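Disulfide oxidoreductase (Xylella fastidiosa, PDB 2REM) probably acts as a periplasmic thiol-disulfide oxidoreductase of the DsbA type, a thioredoxin-fold enzyme that introduces disulfide bonds into exported proteins. Local coordinates at residues A[72-84]-A[127-141]. Numbering follows the deposited sequence.
Sequences DPFARAYLAADVL and RFVATFNGPEVEKRF
Arg76 forms a salt bridge with Glu138, NH2 lying 2.8 Å from OE1 with guanidinium and carboxylate nearly coplanar; NH1 adds a weak second bond to the same oxygen. The guanidinium also stacks on Phe141 in a cation-pi contact, Arg76 CZ 3.8 Å from the Phe141 ring centroid and the planes 23° apart. A bend at chi3 (-76°) turns the group onto that ring, while Arg76 CD sits over the face of Phe132, 4.0 Å from the centroid of that ring. Water 1 donates to Phe132 O and Gly134 O and bonds weakly with Arg76 NH2, tying the arginine to the helix-helix turn. Nearer the other end of 72-84, Asp82 and Arg140 form a long salt bridge (OD2 to NH1, 3.5 Å), bridged by water 2; Glu136 OE2 takes a nearly straight bond from Arg140 NE. Helices 72-83 and 127-132 belong to the helical region inserted into the thioredoxin fold in DsbA proteins, and 135-141 begins the long helix that leads back to the fold's sheet; 72-83 runs across both. Ala80 fits as a knob among Phe128, Thr131, Phe132 and Val137, whose CG2 presses to 3.5 Å from Ala80 CA. Val83 CG2 covers one face of the Arg140 guanidinium.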
ATOM      1  N   ASP A  72       0.118  11.951   5.092  1.00 13.66           N
ATOM      2  CA  ASP A  72      -0.243  11.327   6.373  1.00 14.30           C
ATOM      3  C   ASP A  72      -1.742  11.233   6.624  1.00 12.61           C
ATOM      4  O   ASP A  72      -2.204  10.169   7.007  1.00 12.53           O
ATOM      5  CB  ASP A  72       0.488  11.981   7.548  1.00 15.45           C
ATOM      6  CG  ASP A  72       1.954  11.640   7.574  1.00 17.38           C
ATOM      7  OD1 ASP A  72       2.443  10.947   6.661  1.00 18.68           O
ATOM      8  OD2 ASP A  72       2.625  12.062   8.528  1.00 21.16           O
ATOM      9  N   PRO A  73      -2.509  12.329   6.402  1.00 13.28           N
ATOM     10  CA  PRO A  73      -3.958  12.208   6.503  1.00 12.60           C
ATOM     11  C   PRO A  73      -4.519  11.092   5.636  1.00 11.33           C
ATOM     12  O   PRO A  73      -5.438  10.365   6.059  1.00 11.08           O
ATOM     13  CB  PRO A  73      -4.465  13.574   6.008  1.00 13.49           C
ATOM     14  CG  PRO A  73      -3.392  14.512   6.340  1.00 15.65           C
ATOM     15  CD  PRO A  73      -2.107  13.729   6.117  1.00 14.53           C
ATOM     16  N   PHE A  74      -3.957  10.926   4.435  1.00 10.83           N
ATOM     17  CA  PHE A  74      -4.459   9.889   3.549  1.00 10.55           C
ATOM     18  C   PHE A  74      -4.011   8.501   3.931  1.00  9.72           C
ATOM     19  O   PHE A  74      -4.709   7.515   3.653  1.00 10.02           O
ATOM     20  CB  PHE A  74      -4.119  10.217   2.100  1.00 10.47           C
ATOM     21  CG  PHE A  74      -4.941  11.313   1.578  1.00 10.24           C
ATOM     22  CD1 PHE A  74      -6.259  11.063   1.195  1.00 10.54           C
ATOM     23  CD2 PHE A  74      -4.452  12.618   1.535  1.00 10.88           C
ATOM     24  CE1 PHE A  74      -7.080  12.091   0.719  1.00 10.80           C
ATOM     25  CE2 PHE A  74      -5.269  13.649   1.059  1.00 11.89           C
ATOM     26  CZ  PHE A  74      -6.600  13.361   0.657  1.00 12.40           C
ATOM     27  N   ALA A  75      -2.846   8.419   4.571  1.00  9.93           N
ATOM     28  CA  ALA A  75      -2.433   7.146   5.144  1.00 10.08           C
ATOM     29  C   ALA A  75      -3.437   6.773   6.225  1.00 10.15           C
ATOM     30  O   ALA A  75      -3.868   5.635   6.336  1.00  9.96           O
ATOM     31  CB  ALA A  75      -1.054   7.257   5.762  1.00  9.98           C
ATOM     32  N   ARG A  76      -3.754   7.745   7.073  1.00 10.98           N
ATOM     33  CA  ARG A  76      -4.676   7.521   8.153  1.00 12.14           C
ATOM     34  C   ARG A  76      -6.090   7.214   7.625  1.00 11.60           C
ATOM     35  O   ARG A  76      -6.785   6.360   8.182  1.00 13.19           O
ATOM     36  CB  ARG A  76      -4.631   8.726   9.109  1.00 13.09           C
ATOM     37  CG  ARG A  76      -4.929   8.392  10.527  1.00 16.34           C
ATOM     38  CD  ARG A  76      -4.712   9.624  11.416  1.00 16.07           C
ATOM     39  NE  ARG A  76      -3.302   9.906  11.656  1.00 15.98           N
ATOM     40  CZ  ARG A  76      -2.532   9.308  12.560  1.00 18.54           C
ATOM     41  NH1 ARG A  76      -1.265   9.705  12.672  1.00 16.39           N
ATOM     42  NH2 ARG A  76      -3.014   8.328  13.362  1.00 19.29           N
ATOM     43  N   ALA A  77      -6.494   7.898   6.551  1.00 11.29           N
ATOM     44  CA  ALA A  77      -7.750   7.620   5.869  1.00 11.00           C
ATOM     45  C   ALA A  77      -7.805   6.147   5.455  1.00 10.44           C
ATOM     46  O   ALA A  77      -8.760   5.458   5.743  1.00  9.60           O
ATOM     47  CB  ALA A  77      -7.916   8.491   4.643  1.00 10.35           C
ATOM     48  N   TYR A  78      -6.783   5.696   4.741  1.00 10.32           N
ATOM     49  CA  TYR A  78      -6.735   4.301   4.330  1.00 10.32           C
ATOM     50  C   TYR A  78      -6.894   3.360   5.510  1.00  9.46           C
ATOM     51  O   TYR A  78      -7.685   2.430   5.468  1.00 10.11           O
ATOM     52  CB  TYR A  78      -5.425   3.971   3.596  1.00 10.25           C
ATOM     53  CG  TYR A  78      -5.374   2.486   3.324  1.00 12.03           C
ATOM     54  CD1 TYR A  78      -6.144   1.930   2.294  1.00 10.47           C
ATOM     55  CD2 TYR A  78      -4.586   1.636   4.125  1.00 12.66           C
ATOM     56  CE1 TYR A  78      -6.146   0.546   2.068  1.00 13.59           C
ATOM     57  CE2 TYR A  78      -4.565   0.257   3.906  1.00 11.47           C
ATOM     58  CZ  TYR A  78      -5.347  -0.271   2.880  1.00 14.08           C
ATOM     59  OH  TYR A  78      -5.330  -1.617   2.652  1.00 15.73           O
ATOM     60  N   LEU A  79      -6.094   3.580   6.550  1.00  9.90           N
ATOM     61  CA  LEU A  79      -6.118   2.698   7.705  1.00  9.81           C
ATOM     62  C   LEU A  79      -7.472   2.698   8.396  1.00  9.82           C
ATOM     63  O   LEU A  79      -7.949   1.655   8.764  1.00 10.26           O
ATOM     64  CB  LEU A  79      -4.994   3.044   8.699  1.00 10.19           C
ATOM     65  CG  LEU A  79      -3.604   2.871   8.044  1.00  9.82           C
ATOM     66  CD1 LEU A  79      -2.564   3.523   8.906  1.00 12.65           C
ATOM     67  CD2 LEU A  79      -3.251   1.409   7.805  1.00 10.64           C
ATOM     68  N   ALA A  80      -8.058   3.877   8.599  1.00  9.35           N
ATOM     69  CA  ALA A  80      -9.395   3.960   9.198  1.00  9.41           C
ATOM     70  C   ALA A  80     -10.398   3.192   8.319  1.00  9.31           C
ATOM     71  O   ALA A  80     -11.195   2.419   8.816  1.00  9.49           O
ATOM     72  CB  ALA A  80      -9.832   5.421   9.360  1.00 10.90           C
ATOM     73  N   ALA A  81     -10.320   3.397   7.006  1.00  9.00           N
ATOM     74  CA  ALA A  81     -11.200   2.684   6.067  1.00  9.99           C
ATOM     75  C   ALA A  81     -11.027   1.190   6.217  1.00  9.89           C
ATOM     76  O   ALA A  81     -11.992   0.436   6.208  1.00 10.22           O
ATOM     77  CB  ALA A  81     -10.879   3.085   4.647  1.00  9.86           C
ATOM     78  N   ASP A  82      -9.778   0.765   6.341  1.00 10.76           N
ATOM     79  CA  ASP A  82      -9.482  -0.656   6.469  1.00 12.06           C
ATOM     80  C   ASP A  82      -9.999  -1.233   7.767  1.00 12.69           C
ATOM     81  O   ASP A  82     -10.613  -2.292   7.767  1.00 13.57           O
ATOM     82  CB  ASP A  82      -7.984  -0.948   6.311  1.00 11.90           C
ATOM     83  CG  ASP A  82      -7.716  -2.413   6.031  1.00 15.33           C
ATOM     84  OD1 ASP A  82      -8.549  -3.061   5.367  1.00 18.80           O
ATOM     85  OD2 ASP A  82      -6.686  -2.924   6.458  1.00 16.82           O
ATOM     86  N   VAL A  83      -9.741  -0.539   8.866  1.00 12.37           N
ATOM     87  CA  VAL A  83     -10.311  -0.907  10.161  1.00 12.83           C
ATOM     88  C   VAL A  83     -11.820  -1.032  10.062  1.00 13.50           C
ATOM     89  O   VAL A  83     -12.405  -1.933  10.642  1.00 14.50           O
ATOM     90  CB  VAL A  83      -9.936   0.126  11.269  1.00 12.31           C
ATOM     91  CG1 VAL A  83     -10.857  -0.013  12.504  1.00 13.10           C
ATOM     92  CG2 VAL A  83      -8.445  -0.009  11.664  1.00 13.47           C
ATOM     93  N   LEU A  84     -12.432  -0.142   9.296  1.00 13.54           N
ATOM     94  CA  LEU A  84     -13.889  -0.090   9.175  1.00 14.33           C
ATOM     95  C   LEU A  84     -14.435  -1.054   8.104  1.00 15.13           C
ATOM     96  O   LEU A  84     -15.623  -1.200   7.962  1.00 15.63           O
ATOM     97  CB  LEU A  84     -14.339   1.361   8.914  1.00 14.02           C
ATOM     98  CG  LEU A  84     -14.081   2.332  10.079  1.00 14.95           C
ATOM     99  CD1 LEU A  84     -14.236   3.794   9.720  1.00 16.47           C
ATOM    100  CD2 LEU A  84     -14.911   1.960  11.312  1.00 19.81           C
ATOM    101  N   ARG A 127     -18.295   7.587  13.780  1.00 18.18           N
ATOM    102  CA  ARG A 127     -17.441   6.402  13.774  1.00 18.76           C
ATOM    103  C   ARG A 127     -16.190   6.609  12.915  1.00 15.74           C
ATOM    104  O   ARG A 127     -15.086   6.190  13.311  1.00 15.10           O
ATOM    105  CB  ARG A 127     -18.180   5.130  13.344  1.00 18.42           C
ATOM    106  CG  ARG A 127     -17.371   3.870  13.716  1.00 22.30           C
ATOM    107  CD  ARG A 127     -18.099   2.542  13.482  1.00 25.47           C
ATOM    108  NE  ARG A 127     -18.087   1.659  14.671  1.00 36.87           N
ATOM    109  CZ  ARG A 127     -17.024   0.992  15.148  1.00 41.22           C
ATOM    110  NH1 ARG A 127     -15.826   1.097  14.577  1.00 41.83           N
ATOM    111  NH2 ARG A 127     -17.152   0.214  16.225  1.00 44.26           N
ATOM    112  N   PHE A 128     -16.343   7.218  11.745  1.00 14.57           N
ATOM    113  CA  PHE A 128     -15.161   7.520  10.963  1.00 13.55           C
ATOM    114  C   PHE A 128     -14.181   8.369  11.773  1.00 13.90           C
ATOM    115  O   PHE A 128     -13.005   8.042  11.835  1.00 13.90           O
ATOM    116  CB  PHE A 128     -15.413   8.225   9.636  1.00 13.46           C
ATOM    117  CG  PHE A 128     -14.138   8.385   8.849  1.00 12.91           C
ATOM    118  CD1 PHE A 128     -13.619   7.300   8.148  1.00 13.39           C
ATOM    119  CD2 PHE A 128     -13.390   9.559   8.935  1.00 14.99           C
ATOM    120  CE1 PHE A 128     -12.405   7.410   7.481  1.00 15.16           C
ATOM    121  CE2 PHE A 128     -12.157   9.684   8.261  1.00 13.42           C
ATOM    122  CZ  PHE A 128     -11.676   8.613   7.539  1.00 14.58           C
ATOM    123  N   VAL A 129     -14.675   9.442  12.377  1.00 14.00           N
ATOM    124  CA  VAL A 129     -13.812  10.351  13.159  1.00 15.40           C
ATOM    125  C   VAL A 129     -13.153   9.643  14.336  1.00 14.54           C
ATOM    126  O   VAL A 129     -11.938   9.779  14.547  1.00 14.23           O
ATOM    127  CB  VAL A 129     -14.553  11.640  13.603  1.00 16.00           C
ATOM    128  CG1 VAL A 129     -13.695  12.446  14.591  1.00 18.85           C
ATOM    129  CG2 VAL A 129     -14.880  12.468  12.380  1.00 18.95           C
ATOM    130  N   ALA A 130     -13.942   8.856  15.069  1.00 14.38           N
ATOM    131  CA  ALA A 130     -13.417   8.078  16.177  1.00 14.81           C
ATOM    132  C   ALA A 130     -12.357   7.110  15.694  1.00 14.02           C
ATOM    133  O   ALA A 130     -11.407   6.854  16.394  1.00 14.61           O
ATOM    134  CB  ALA A 130     -14.528   7.332  16.906  1.00 15.03           C
ATOM    135  N   THR A 131     -12.529   6.567  14.493  1.00 13.36           N
ATOM    136  CA  THR A 131     -11.608   5.565  14.020  1.00 12.85           C
ATOM    137  C   THR A 131     -10.334   6.255  13.564  1.00 12.25           C
ATOM    138  O   THR A 131      -9.236   5.841  13.927  1.00 12.25           O
ATOM    139  CB  THR A 131     -12.223   4.724  12.883  1.00 12.82           C
ATOM    140  OG1 THR A 131     -13.429   4.115  13.359  1.00 13.01           O
ATOM    141  CG2 THR A 131     -11.250   3.605  12.471  1.00 12.17           C
ATOM    142  N   PHE A 132     -10.514   7.309  12.768  1.00 11.07           N
ATOM    143  CA  PHE A 132      -9.427   8.110  12.243  1.00 10.74           C
ATOM    144  C   PHE A 132      -8.544   8.631  13.388  1.00 10.72           C
ATOM    145  O   PHE A 132      -7.344   8.643  13.262  1.00 10.71           O
ATOM    146  CB  PHE A 132     -10.033   9.300  11.500  1.00 10.71           C
ATOM    147  CG  PHE A 132      -9.051  10.099  10.708  1.00 12.13           C
ATOM    148  CD1 PHE A 132      -8.675   9.682   9.436  1.00 11.80           C
ATOM    149  CD2 PHE A 132      -8.559  11.311  11.210  1.00 13.31           C
ATOM    150  CE1 PHE A 132      -7.796  10.429   8.677  1.00 10.05           C
ATOM    151  CE2 PHE A 132      -7.662  12.078  10.457  1.00 14.87           C
ATOM    152  CZ  PHE A 132      -7.275  11.625   9.184  1.00 11.40           C
ATOM    153  N   ASN A 133      -9.169   9.075  14.475  1.00 11.78           N
ATOM    154  CA  ASN A 133      -8.429   9.591  15.627  1.00 13.59           C
ATOM    155  C   ASN A 133      -8.094   8.531  16.635  1.00 14.21           C
ATOM    156  O   ASN A 133      -7.591   8.856  17.696  1.00 15.96           O
ATOM    157  CB  ASN A 133      -9.203  10.709  16.338  1.00 13.88           C
ATOM    158  CG  ASN A 133      -9.399  11.901  15.445  1.00 16.94           C
ATOM    159  OD1 ASN A 133      -8.747  12.010  14.415  1.00 17.09           O
ATOM    160  ND2 ASN A 133     -10.347  12.752  15.784  1.00 20.27           N
ATOM    161  N   GLY A 134      -8.370   7.268  16.323  1.00 13.50           N
ATOM    162  CA  GLY A 134      -8.329   6.265  17.386  1.00 14.24           C
ATOM    163  C   GLY A 134      -7.056   5.462  17.478  1.00 14.53           C
ATOM    164  O   GLY A 134      -6.193   5.552  16.609  1.00 13.48           O
ATOM    165  N   PRO A 135      -6.922   4.684  18.563  1.00 16.50           N
ATOM    166  CA  PRO A 135      -5.723   3.902  18.841  1.00 17.15           C
ATOM    167  C   PRO A 135      -5.390   2.807  17.826  1.00 16.81           C
ATOM    168  O   PRO A 135      -4.203   2.570  17.569  1.00 17.08           O
ATOM    169  CB  PRO A 135      -5.992   3.323  20.240  1.00 19.18           C
ATOM    170  CG  PRO A 135      -7.424   3.339  20.388  1.00 18.94           C
ATOM    171  CD  PRO A 135      -7.915   4.555  19.646  1.00 18.01           C
ATOM    172  N   GLU A 136      -6.395   2.159  17.229  1.00 16.48           N
ATOM    173  CA  GLU A 136      -6.092   1.084  16.275  1.00 16.35           C
ATOM    174  C   GLU A 136      -5.432   1.671  15.049  1.00 14.98           C
ATOM    175  O   GLU A 136      -4.416   1.171  14.568  1.00 14.32           O
ATOM    176  CB  GLU A 136      -7.340   0.282  15.875  1.00 17.57           C
ATOM    177  CG  GLU A 136      -7.031  -0.900  14.923  1.00 18.69           C
ATOM    178  CD  GLU A 136      -5.911  -1.817  15.425  1.00 23.14           C
ATOM    179  OE1 GLU A 136      -5.737  -1.971  16.659  1.00 24.85           O
ATOM    180  OE2 GLU A 136      -5.206  -2.395  14.572  1.00 24.06           O
ATOM    181  N   VAL A 137      -6.011   2.753  14.551  1.00 12.69           N
ATOM    182  CA  VAL A 137      -5.441   3.446  13.410  1.00 11.43           C
ATOM    183  C   VAL A 137      -4.045   4.000  13.701  1.00 11.40           C
ATOM    184  O   VAL A 137      -3.142   3.874  12.871  1.00 11.28           O
ATOM    185  CB  VAL A 137      -6.405   4.527  12.903  1.00 10.46           C
ATOM    186  CG1 VAL A 137      -5.667   5.552  12.010  1.00 10.40           C
ATOM    187  CG2 VAL A 137      -7.527   3.835  12.149  1.00 10.39           C
ATOM    188  N   GLU A 138      -3.869   4.586  14.882  1.00 12.18           N
ATOM    189  CA  GLU A 138      -2.573   5.151  15.243  1.00 13.57           C
ATOM    190  C   GLU A 138      -1.531   4.027  15.289  1.00 13.59           C
ATOM    191  O   GLU A 138      -0.417   4.178  14.766  1.00 12.63           O
ATOM    192  CB  GLU A 138      -2.667   5.874  16.585  1.00 14.55           C
ATOM    193  CG  GLU A 138      -1.342   6.308  17.171  1.00 15.50           C
ATOM    194  CD  GLU A 138      -0.647   7.444  16.396  1.00 17.84           C
ATOM    195  OE1 GLU A 138      -1.299   8.077  15.536  1.00 18.08           O
ATOM    196  OE2 GLU A 138       0.560   7.704  16.679  1.00 18.83           O
ATOM    197  N   LYS A 139      -1.911   2.897  15.890  1.00 14.04           N
ATOM    198  CA  LYS A 139      -1.054   1.703  15.856  1.00 14.83           C
ATOM    199  C   LYS A 139      -0.638   1.284  14.439  1.00 12.98           C
ATOM    200  O   LYS A 139       0.556   1.107  14.158  1.00 12.98           O
ATOM    201  CB  LYS A 139      -1.708   0.544  16.605  1.00 15.32           C
ATOM    202  CG  LYS A 139      -0.878  -0.707  16.605  1.00 18.35           C
ATOM    203  CD  LYS A 139      -1.620  -1.827  17.278  1.00 23.04           C
ATOM    204  CE  LYS A 139      -0.825  -3.116  17.145  1.00 25.98           C
ATOM    205  NZ  LYS A 139      -1.432  -4.114  18.037  1.00 27.68           N
ATOM    206  N   ARG A 140      -1.620   1.128  13.551  1.00 12.22           N
ATOM    207  CA  ARG A 140      -1.372   0.768  12.158  1.00 11.55           C
ATOM    208  C   ARG A 140      -0.568   1.850  11.433  1.00 11.10           C
ATOM    209  O   ARG A 140       0.299   1.551  10.593  1.00 10.13           O
ATOM    210  CB  ARG A 140      -2.711   0.567  11.426  1.00 10.40           C
ATOM    211  CG  ARG A 140      -3.485  -0.578  12.027  1.00 14.47           C
ATOM    212  CD  ARG A 140      -4.717  -0.861  11.247  1.00 16.40           C
ATOM    213  NE  ARG A 140      -5.436  -1.948  11.873  1.00 19.85           N
ATOM    214  CZ  ARG A 140      -6.262  -2.770  11.248  1.00 19.02           C
ATOM    215  NH1 ARG A 140      -6.479  -2.645   9.955  1.00 16.54           N
ATOM    216  NH2 ARG A 140      -6.861  -3.724  11.944  1.00 22.62           N
ATOM    217  N   PHE A 141      -0.867   3.106  11.761  1.00 10.48           N
ATOM    218  CA  PHE A 141      -0.134   4.239  11.193  1.00 10.88           C
ATOM    219  C   PHE A 141       1.345   4.198  11.599  1.00 11.38           C
ATOM    220  O   PHE A 141       2.247   4.350  10.759  1.00 12.24           O
ATOM    221  CB  PHE A 141      -0.806   5.548  11.647  1.00 10.19           C
ATOM    222  CG  PHE A 141      -0.138   6.794  11.147  1.00 12.32           C
ATOM    223  CD1 PHE A 141      -0.625   7.450  10.020  1.00 13.57           C
ATOM    224  CD2 PHE A 141       0.958   7.335  11.834  1.00 12.59           C
ATOM    225  CE1 PHE A 141      -0.005   8.628   9.572  1.00 16.12           C
ATOM    226  CE2 PHE A 141       1.560   8.524  11.420  1.00 17.64           C
ATOM    227  CZ  PHE A 141       1.083   9.167  10.284  1.00 14.59           C
TER
HETATM  228  O   HOH W   1      -5.418   7.605  15.009  1.00 12.60           O
HETATM  229  O   HOH W   2      -4.885  -1.724   7.811  1.00 24.10           O